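Local coordinates for protein omega transaminase (Pseudomonas sp., PDB 5LH9) that probably catalyses pyridoxal-5'-phosphate-dependent transfer of amino groups between an amine donor and a keto acid such as pyruvate, as a class III aminotransferase, at residues Leu260-Glu265 with Ile288-Lys293; Ile39-Gly44 with Gly68-Ser73; Leu151-Gly156 with Leu187-Leu192. One frame throughout, in Å; residues are numbered along the deposited sequence.

Contact 1 of 3, residues Leu260-Glu265 with Ile288-Lys293. With PLP (pyridoxal-5'-phosphate), chain H.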
loop_
_atom_site.group_PDB
_atom_site.type_symbol
_atom_site.label_atom_id
_atom_site.label_comp_id
_atom_site.label_asym_id
_atom_site.label_seq_id
_atom_site.Cartn_x
_atom_site.Cartn_y
_atom_site.Cartn_z
ATOM N N LEU D 260 12.234 17.641 3.986
ATOM C CA LEU D 260 13.479 17.648 3.231
ATOM C C LEU D 260 13.216 17.997 1.772
ATOM O O LEU D 260 12.296 17.465 1.142
ATOM C CB LEU D 260 14.163 16.282 3.316
ATOM C CG LEU D 260 14.574 15.783 4.700
ATOM C CD1 LEU D 260 15.092 14.359 4.605
ATOM C CD2 LEU D 260 15.631 16.693 5.307
ATOM N N LEU D 261 14.053 18.871 1.223
ATOM C CA LEU D 261 13.959 19.266 -0.177
ATOM C C LEU D 261 15.000 18.485 -0.963
ATOM O O LEU D 261 16.208 18.670 -0.766
ATOM C CB LEU D 261 14.165 20.770 -0.339
ATOM C CG LEU D 261 14.202 21.282 -1.782
ATOM C CD1 LEU D 261 12.966 20.847 -2.581
ATOM C CD2 LEU D 261 14.330 22.792 -1.781
ATOM N N ILE D 262 14.529 17.600 -1.838
ATOM C CA ILE D 262 15.393 16.819 -2.716
ATOM C C ILE D 262 15.387 17.480 -4.083
ATOM O O ILE D 262 14.351 17.527 -4.756
ATOM C CB ILE D 262 14.934 15.355 -2.821
ATOM C CG1 ILE D 262 14.855 14.719 -1.434
ATOM C CG2 ILE D 262 15.908 14.554 -3.716
ATOM C CD1 ILE D 262 14.174 13.361 -1.413
ATOM N N ALA D 263 16.543 17.977 -4.499
ATOM C CA ALA D 263 16.709 18.534 -5.835
ATOM C C ALA D 263 17.181 17.414 -6.752
ATOM O O ALA D 263 18.293 16.899 -6.594
ATOM C CB ALA D 263 17.701 19.694 -5.824
ATOM N N ASP D 264 16.331 17.020 -7.693
ATOM C CA ASP D 264 16.721 16.038 -8.699
ATOM C C ASP D 264 17.532 16.771 -9.759
ATOM O O ASP D 264 16.996 17.330 -10.716
ATOM C CB ASP D 264 15.510 15.348 -9.305
ATOM C CG ASP D 264 15.899 14.206 -10.214
ATOM O OD1 ASP D 264 17.073 14.178 -10.656
ATOM O OD2 ASP D 264 15.041 13.336 -10.474
ATOM N N GLU D 265 18.849 16.772 -9.575
ATOM C CA GLU D 265 19.772 17.465 -10.463
ATOM C C GLU D 265 20.416 16.523 -11.470
ATOM O O GLU D 265 21.549 16.757 -11.904
ATOM C CB GLU D 265 20.846 18.169 -9.642
ATOM C CG GLU D 265 20.297 19.197 -8.672
ATOM C CD GLU D 265 20.419 20.622 -9.170
ATOM O OE1 GLU D 265 20.757 20.827 -10.358
ATOM O OE2 GLU D 265 20.187 21.543 -8.355
ATOM N N ILE D 288 19.162 17.541 -0.181
ATOM C CA ILE D 288 19.702 16.375 -0.872
ATOM C C ILE D 288 19.828 16.699 -2.354
ATOM O O ILE D 288 18.940 17.323 -2.945
ATOM C CB ILE D 288 18.815 15.130 -0.655
ATOM C CG1 ILE D 288 18.760 14.773 0.837
ATOM C CG2 ILE D 288 19.320 13.950 -1.488
ATOM C CD1 ILE D 288 17.762 13.684 1.188
ATOM N N LEU D 289 20.924 16.247 -2.955
ATOM C CA LEU D 289 21.173 16.394 -4.382
ATOM C C LEU D 289 21.232 15.018 -5.018
ATOM O O LEU D 289 21.928 14.131 -4.516
ATOM C CB LEU D 289 22.493 17.112 -4.663
ATOM C CG LEU D 289 22.696 18.533 -4.156
ATOM C CD1 LEU D 289 24.119 18.967 -4.468
ATOM C CD2 LEU D 289 21.694 19.461 -4.803
ATOM N N CYS D 290 20.526 14.857 -6.130
ATOM C CA CYS D 290 20.596 13.657 -6.946
ATOM C C CYS D 290 21.348 14.006 -8.221
ATOM O O CYS D 290 20.986 14.963 -8.914
ATOM C CB CYS D 290 19.197 13.149 -7.284
ATOM S SG CYS D 290 18.144 12.895 -5.852
ATOM N N LEU D 291 22.392 13.239 -8.524
ATOM C CA LEU D 291 23.270 13.523 -9.648
ATOM C C LEU D 291 23.504 12.269 -10.476
ATOM O O LEU D 291 23.536 11.153 -9.952
ATOM C CB LEU D 291 24.615 14.065 -9.170
ATOM C CG LEU D 291 24.560 15.345 -8.330
ATOM C CD1 LEU D 291 25.911 15.620 -7.710
ATOM C CD2 LEU D 291 24.123 16.525 -9.181
ATOM N N ALA D 292 23.652 12.463 -11.780
ATOM C CA ALA D 292 24.064 11.386 -12.663
ATOM C C ALA D 292 24.419 11.977 -14.017
ATOM O O ALA D 292 25.025 13.044 -14.085
ATOM C CB ALA D 292 22.966 10.329 -12.788
ATOM N N LYS D 293 24.052 11.269 -15.082
ATOM C CA LYS D 293 24.226 11.736 -16.472
ATOM C C LYS D 293 25.514 12.480 -16.678
ATOM O O LYS D 293 26.546 11.861 -16.906
ATOM C CB LYS D 293 23.023 12.583 -16.840
ATOM C CG LYS D 293 21.799 11.661 -17.013
ATOM C CD LYS D 293 20.566 12.372 -17.616
ATOM C CE LYS D 293 19.438 11.326 -17.840
ATOM N NZ LYS D 293 18.170 11.782 -17.228
HETATM N N1 PLP H . 15.742 11.917 -12.861
HETATM C C2 PLP H . 15.815 12.795 -13.864
HETATM C C2A PLP H . 15.382 14.278 -13.666
HETATM C C3 PLP H . 16.295 12.385 -15.132
HETATM O O3 PLP H . 16.357 13.319 -16.168
HETATM C C4 PLP H . 16.696 11.091 -15.358
HETATM C C4A PLP H . 17.245 10.736 -16.842
HETATM C C5 PLP H . 16.626 10.182 -14.332
HETATM C C6 PLP H . 16.145 10.586 -13.076
HETATM C C5A PLP H . 17.040 8.684 -14.497
HETATM O O4P PLP H . 18.409 8.521 -14.773
HETATM P P PLP H . 18.885 7.142 -15.304
HETATM O O1P PLP H . 18.242 6.924 -16.632
HETATM O O2P PLP H . 18.508 6.065 -14.364
HETATM O O3P PLP H . 20.411 7.159 -15.458
HETATM O O HOH W 1 23.999 15.425 -12.505
#

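Contact 2 of 3, residues Ile39-Gly44 with Gly68-Ser73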
loop_
_atom_site.group_PDB
_atom_site.type_symbol
_atom_site.label_atom_id
_atom_site.label_comp_id
_atom_site.label_asym_id
_atom_site.label_seq_id
_atom_site.Cartn_x
_atom_site.Cartn_y
_atom_site.Cartn_z
ATOM N N ILE D 39 23.468 3.914 -34.405
ATOM C CA ILE D 39 24.594 4.837 -34.315
ATOM C C ILE D 39 25.878 4.040 -34.155
ATOM O O ILE D 39 26.004 3.222 -33.238
ATOM C CB ILE D 39 24.405 5.811 -33.143
ATOM C CG1 ILE D 39 23.108 6.604 -33.318
ATOM C CG2 ILE D 39 25.623 6.738 -32.992
ATOM C CD1 ILE D 39 23.018 7.377 -34.633
ATOM N N ALA D 40 26.855 4.320 -35.011
ATOM C CA ALA D 40 28.095 3.559 -35.029
ATOM C C ALA D 40 29.236 4.261 -34.308
ATOM O O ALA D 40 30.050 3.594 -33.660
ATOM C CB ALA D 40 28.517 3.270 -36.474
ATOM N N ARG D 41 29.323 5.585 -34.385
ATOM C CA ARG D 41 30.383 6.275 -33.664
ATOM C C ARG D 41 29.976 7.705 -33.330
ATOM O O ARG D 41 29.053 8.276 -33.918
ATOM C CB ARG D 41 31.697 6.267 -34.452
ATOM C CG ARG D 41 31.673 6.979 -35.799
ATOM C CD ARG D 41 33.088 7.106 -36.375
ATOM N NE ARG D 41 34.018 7.616 -35.366
ATOM C CZ ARG D 41 34.798 6.865 -34.590
ATOM N NH1 ARG D 41 34.803 5.543 -34.699
ATOM N NH2 ARG D 41 35.580 7.444 -33.692
ATOM N N GLY D 42 30.690 8.269 -32.357
ATOM C CA GLY D 42 30.502 9.638 -31.916
ATOM C C GLY D 42 31.820 10.374 -31.773
ATOM O O GLY D 42 32.791 9.806 -31.269
ATOM N N ASP D 43 31.878 11.631 -32.209
ATOM C CA ASP D 43 33.089 12.436 -32.098
ATOM C C ASP D 43 32.674 13.884 -31.892
ATOM O O ASP D 43 31.921 14.435 -32.700
ATOM C CB ASP D 43 33.968 12.310 -33.353
ATOM C CG ASP D 43 34.164 10.873 -33.790
ATOM O OD1 ASP D 43 35.028 10.193 -33.196
ATOM O OD2 ASP D 43 33.468 10.431 -34.734
ATOM N N GLY D 44 33.166 14.499 -30.824
ATOM C CA GLY D 44 32.728 15.848 -30.519
ATOM C C GLY D 44 31.230 15.855 -30.321
ATOM O O GLY D 44 30.687 15.089 -29.519
ATOM N N GLY D 68 30.916 16.248 -24.934
ATOM C CA GLY D 68 31.164 15.735 -26.265
ATOM C C GLY D 68 31.722 14.322 -26.254
ATOM O O GLY D 68 32.192 13.807 -25.241
ATOM N N HIS D 69 31.667 13.696 -27.426
ATOM C CA HIS D 69 32.121 12.325 -27.590
ATOM C C HIS D 69 33.623 12.280 -27.838
ATOM O O HIS D 69 34.202 13.186 -28.443
ATOM C CB HIS D 69 31.405 11.656 -28.763
ATOM C CG HIS D 69 29.918 11.612 -28.621
ATOM N ND1 HIS D 69 29.263 10.594 -27.963
ATOM C CD2 HIS D 69 28.954 12.448 -29.073
ATOM C CE1 HIS D 69 27.961 10.808 -28.008
ATOM N NE2 HIS D 69 27.746 11.926 -28.677
ATOM N N ASN D 70 34.256 11.214 -27.347
ATOM C CA ASN D 70 35.621 10.863 -27.745
ATOM C C ASN D 70 36.650 11.855 -27.196
ATOM O O ASN D 70 37.548 12.302 -27.917
ATOM C CB ASN D 70 35.731 10.761 -29.269
ATOM C CG ASN D 70 36.801 9.776 -29.717
ATOM O OD1 ASN D 70 37.394 9.067 -28.903
ATOM N ND2 ASN D 70 37.078 9.760 -31.016
ATOM N N ARG D 71 36.519 12.201 -25.914
ATOM C CA ARG D 71 37.524 13.033 -25.263
ATOM C C ARG D 71 38.712 12.157 -24.889
ATOM O O ARG D 71 38.575 11.215 -24.099
ATOM C CB ARG D 71 36.959 13.730 -24.027
ATOM C CG ARG D 71 35.780 14.629 -24.317
ATOM C CD ARG D 71 36.173 15.850 -25.147
ATOM N NE ARG D 71 37.060 16.776 -24.447
ATOM C CZ ARG D 71 36.736 18.014 -24.072
ATOM N NH1 ARG D 71 35.533 18.521 -24.317
ATOM N NH2 ARG D 71 37.633 18.762 -23.449
ATOM N N ALA D 72 39.878 12.470 -25.461
ATOM C CA ALA D 72 41.067 11.659 -25.218
ATOM C C ALA D 72 41.403 11.588 -23.731
ATOM O O ALA D 72 41.724 10.512 -23.211
ATOM C CB ALA D 72 42.249 12.219 -26.013
ATOM N N SER D 73 41.340 12.721 -23.027
ATOM C CA SER D 73 41.782 12.738 -21.637
ATOM C C SER D 73 40.921 11.833 -20.769
ATOM O O SER D 73 41.427 11.210 -19.828
ATOM C CB SER D 73 41.753 14.164 -21.086
ATOM O OG SER D 73 40.426 14.638 -20.955
#

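Contact 3 of 3, residues Leu151-Gly156 with Leu187-Leu192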
loop_
_atom_site.group_PDB
_atom_site.type_symbol
_atom_site.label_atom_id
_atom_site.label_comp_id
_atom_site.label_asym_id
_atom_site.label_seq_id
_atom_site.Cartn_x
_atom_site.Cartn_y
_atom_site.Cartn_z
ATOM N N LEU D 151 6.240 14.061 -1.556
ATOM C CA LEU D 151 5.573 14.997 -2.444
ATOM C C LEU D 151 6.429 15.203 -3.686
ATOM O O LEU D 151 7.660 15.154 -3.625
ATOM C CB LEU D 151 5.330 16.341 -1.748
ATOM C CG LEU D 151 4.675 16.275 -0.365
ATOM C CD1 LEU D 151 4.614 17.660 0.264
ATOM C CD2 LEU D 151 3.284 15.654 -0.457
ATOM N N SER D 152 5.767 15.422 -4.814
ATOM C CA SER D 152 6.455 15.662 -6.075
ATOM C C SER D 152 5.490 16.397 -6.996
ATOM O O SER D 152 4.346 16.676 -6.629
ATOM C CB SER D 152 6.955 14.353 -6.691
ATOM O OG SER D 152 5.884 13.474 -6.979
ATOM N N LEU D 153 5.969 16.723 -8.194
ATOM C CA LEU D 153 5.247 17.566 -9.134
ATOM C C LEU D 153 4.738 16.770 -10.328
ATOM O O LEU D 153 5.409 15.862 -10.826
ATOM C CB LEU D 153 6.140 18.689 -9.659
ATOM C CG LEU D 153 6.831 19.586 -8.635
ATOM C CD1 LEU D 153 7.577 20.695 -9.354
ATOM C CD2 LEU D 153 5.834 20.155 -7.641
ATOM N N ARG D 154 3.559 17.158 -10.811
ATOM C CA ARG D 154 3.106 16.700 -12.115
ATOM C C ARG D 154 4.175 16.985 -13.159
ATOM O O ARG D 154 4.892 17.986 -13.084
ATOM C CB ARG D 154 1.799 17.394 -12.506
ATOM C CG ARG D 154 0.594 16.919 -11.732
ATOM C CD ARG D 154 0.196 15.512 -12.143
ATOM N NE ARG D 154 -0.164 15.435 -13.557
ATOM C CZ ARG D 154 -1.374 15.708 -14.047
ATOM N NH1 ARG D 154 -2.361 16.085 -13.240
ATOM N NH2 ARG D 154 -1.596 15.608 -15.351
ATOM N N ASN D 155 4.285 16.088 -14.137
ATOM C CA ASN D 155 5.291 16.122 -15.195
ATOM C C ASN D 155 6.708 15.920 -14.674
ATOM O O ASN D 155 7.652 15.980 -15.468
ATOM C CB ASN D 155 5.250 17.426 -16.007
ATOM C CG ASN D 155 4.055 17.492 -16.936
ATOM O OD1 ASN D 155 2.912 17.586 -16.491
ATOM N ND2 ASN D 155 4.316 17.433 -18.239
ATOM N N GLY D 156 6.896 15.684 -13.380
ATOM C CA GLY D 156 8.221 15.357 -12.884
ATOM C C GLY D 156 8.643 13.962 -13.318
ATOM O O GLY D 156 7.830 13.042 -13.413
ATOM N N LEU D 187 1.601 17.310 -6.856
ATOM C CA LEU D 187 1.155 18.685 -6.970
ATOM C C LEU D 187 1.244 19.113 -8.424
ATOM O O LEU D 187 2.008 18.548 -9.214
ATOM C CB LEU D 187 2.021 19.607 -6.118
ATOM C CG LEU D 187 2.221 19.192 -4.664
ATOM C CD1 LEU D 187 3.557 19.726 -4.197
ATOM C CD2 LEU D 187 1.083 19.709 -3.792
ATOM N N ASP D 188 0.472 20.136 -8.767
ATOM C CA ASP D 188 0.548 20.681 -10.108
ATOM C C ASP D 188 1.871 21.412 -10.297
ATOM O O ASP D 188 2.421 22.007 -9.367
ATOM C CB ASP D 188 -0.619 21.630 -10.371
ATOM C CG ASP D 188 -1.924 20.896 -10.575
ATOM O OD1 ASP D 188 -2.081 20.242 -11.630
ATOM O OD2 ASP D 188 -2.794 20.983 -9.684
ATOM N N THR D 189 2.364 21.359 -11.481
ATOM C CA THR D 189 3.638 21.995 -11.753
ATOM C C THR D 189 3.437 23.438 -12.202
ATOM O O THR D 189 2.468 23.749 -12.904
ATOM C CB THR D 189 4.413 21.243 -12.838
ATOM O OG1 THR D 189 5.597 21.984 -13.165
ATOM C CG2 THR D 189 3.583 21.061 -14.104
ATOM N N PRO D 190 4.395 24.374 -11.802
ATOM C CA PRO D 190 4.286 25.779 -12.238
ATOM C C PRO D 190 4.706 25.933 -13.694
ATOM O O PRO D 190 5.752 26.505 -14.047
ATOM C CB PRO D 190 5.216 26.495 -11.259
ATOM C CG PRO D 190 6.278 25.480 -10.978
ATOM C CD PRO D 190 5.579 24.151 -10.954
ATOM N N TRP D 191 3.838 25.430 -14.564
ATOM C CA TRP D 191 4.072 25.350 -16.001
ATOM C C TRP D 191 3.263 26.454 -16.668
ATOM O O TRP D 191 2.042 26.337 -16.819
ATOM C CB TRP D 191 3.652 23.977 -16.520
ATOM C CG TRP D 191 3.903 23.720 -17.980
ATOM C CD1 TRP D 191 4.582 24.512 -18.865
ATOM C CD2 TRP D 191 3.474 22.572 -18.718
ATOM N NE1 TRP D 191 4.596 23.923 -20.108
ATOM C CE2 TRP D 191 3.923 22.732 -20.041
ATOM C CE3 TRP D 191 2.749 21.425 -18.385
ATOM C CZ2 TRP D 191 3.673 21.785 -21.031
ATOM C CZ3 TRP D 191 2.503 20.486 -19.366
ATOM C CH2 TRP D 191 2.963 20.672 -20.675
ATOM N N LEU D 192 3.953 27.513 -17.095
ATOM C CA LEU D 192 3.261 28.694 -17.597
ATOM C C LEU D 192 2.344 28.352 -18.765
ATOM O O LEU D 192 1.204 28.828 -18.828
ATOM C CB LEU D 192 4.286 29.747 -18.015
ATOM C CG LEU D 192 5.083 30.381 -16.872
ATOM C CD1 LEU D 192 6.336 31.070 -17.389
ATOM C CD2 LEU D 192 4.207 31.371 -16.123
#

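Contact 1 of 3, residues Leu260-Glu265 with Ile288-Lys293
Leu261 and Ala263 offer their carbonyls, and Ala263 its N-H, to the strand 288-291, and the bonds that result form a parallel ladder. Ile288 N donates to Leu261 O at 3.2 Å. Ile288 O accepts a hydrogen bond from Ala263 N at 2.9 Å, and Cys290 N closes the next rung on Ala263 O at 3.1 Å. A last bond, Glu265 N to Cys290 O, is weak. Just beyond it the two backbones separate, and a water lies 2.9 Å from Glu265 O, to which it can donate, and accepts from Ala292 N. This is the parallel core of the seven-stranded sheet of the large domain in fold-type I PLP enzymes, with 260-264 and 288-291 joined as a beta-alpha-beta unit through helix 278-281. At the C-terminal ends of these strands sits the cofactor: Lys293 NZ is covalently bound to PLP C4A, and Asp264 OD2 lies 2.9 Å from the pyridine N1. A chi1 of -173° swings the carboxylate of Asp264 away from its own N-H, toward the pyridine nitrogen; His158 also bonds OD2, while Val266 N holds OD1, so both oxygens are engaged. The buried carboxylate of Glu265 is satisfied as well, OE1 by Thr268 and Gly278 N, OE2 by Ser279. On the face that carries Asp264, Ile262 and Ile288 lie side by side, and Ile262 CG2 touches Cys290 SG at 3.5 Å. On the opposite face of the sheet, Leu289 CD2 rests 4.1 Å from Ala263 CB.

Contact 2 of 3, residues Ile39-Gly44 with Gly68-Ser73
Asp43 and Asn70 run side by side and point the same way, their carboxylate and amide planes turned 53° apart. Asn70 ND2 donates to Asp43 OD1 at 3.0 Å, meeting the oxygen nearly end-on to its C-O bond, although the acceptor stands 28° out of the amide plane. The same carboxylate is gripped side-on by Arg41: NE reaches OD2, and NH2 reaches OD1 at 2.8 Å, each on a syn lone pair and close to the guanidinium plane. Asp43 OD1 thus accepts from two donors, which should fix the rotation of the carboxylate and favour its ionised form. The bend of the arginine chain at chi3 (-48°) helps fold the guanidinium back along its own strand to Asp43. His69 approaches differently. Its CB presses against Gly42 C at 3.3 Å, and Gly42 CA lies over one face of the imidazole in a CH-pi contact. The edge of that ring, at CD2, comes 3.2 Å from Gly44 O. Backbone bonds secure the pairing: His69 N gives Gly44 O an almost straight bond of 2.7 Å, and Gly44 N returns one to His69 O, a single antiparallel bridge. Outside the pair, His69 NE2 bonds Asp57 OD2 and Asn70 OD1 accepts a hydrogen bond from Lys75 NZ. From the second subunit, Asp83 O accepts a bond from Arg41 NH2, whereas Leu82 packs on Asn70. Strand 37-43 is the outermost of its mixed sheet within the chain, next to strand 46-49, and the 68-71 loop runs from this bridge into helix 72-85.

Contact 3 of 3, residues Leu151-Gly156 with Leu187-Leu192
Ser152 O and Arg154 N both bond Leu187, one to its N and the other to its O. Leu187 N reaches Ser152 O at 2.8 Å, and Arg154 N meets Leu187 O at 2.6 Å. On one face of this pairing, Leu153 CD2 packs 4.1 Å from Leu187 CB, while its CD1 reaches Pro190 CD. Arg154 lays CG 3.3 Å from Leu187 O, then bends at chi2 and chi3; its NH1 is 4.5 Å from Asp188 OD1, which lies well out of the guanidinium plane, so only opposite charges are near each other. Farther along, Thr189 CB and CG2 crowd Arg154 O, and Asn155 crosses Trp191 at about a right angle, with ND2 3.7 Å from CZ3. A second shell holds these groups in place. Gln234 bonds both Arg154 O and Thr189 OG1, tying the two segments together, Gly237 O takes Asn155 ND2, and Gln212 of helix 202-220 holds Asp188 OD2. That helix also covers Leu187, and Leu219 of the third subunit packs on Arg154. A type II turn from Leu153 to Gly156 ends strand 149-153 as an inverse gamma turn centred on Pro190 bends the 187-192 segment. This is a parallel edge pairing of the PLP-binding sheet of a fold-type I aminotransferase.

Along the chain the order is contact 2, contact 3, contact 1, each closing before the next opens. Contacts 1 and 3 belong to one seven-stranded mixed sheet, about 16 Å apart between centres: contact 1 joins neighbouring inner strands at the cofactor, contact 3 pairs the edge strand 184-187 with 149-153, and strand 225-230 lies between them. Contact 2 belongs to the other mixed sheet, at its outer strand 37-43, with its centre about 27 Å from that of contact 1 and 35 Å from that of contact 3, across the chain's centre from the latter. The three thus sample the PLP-binding core, its sheet margin and, in contact 2, the region that meets the second subunit most broadly; no two touch.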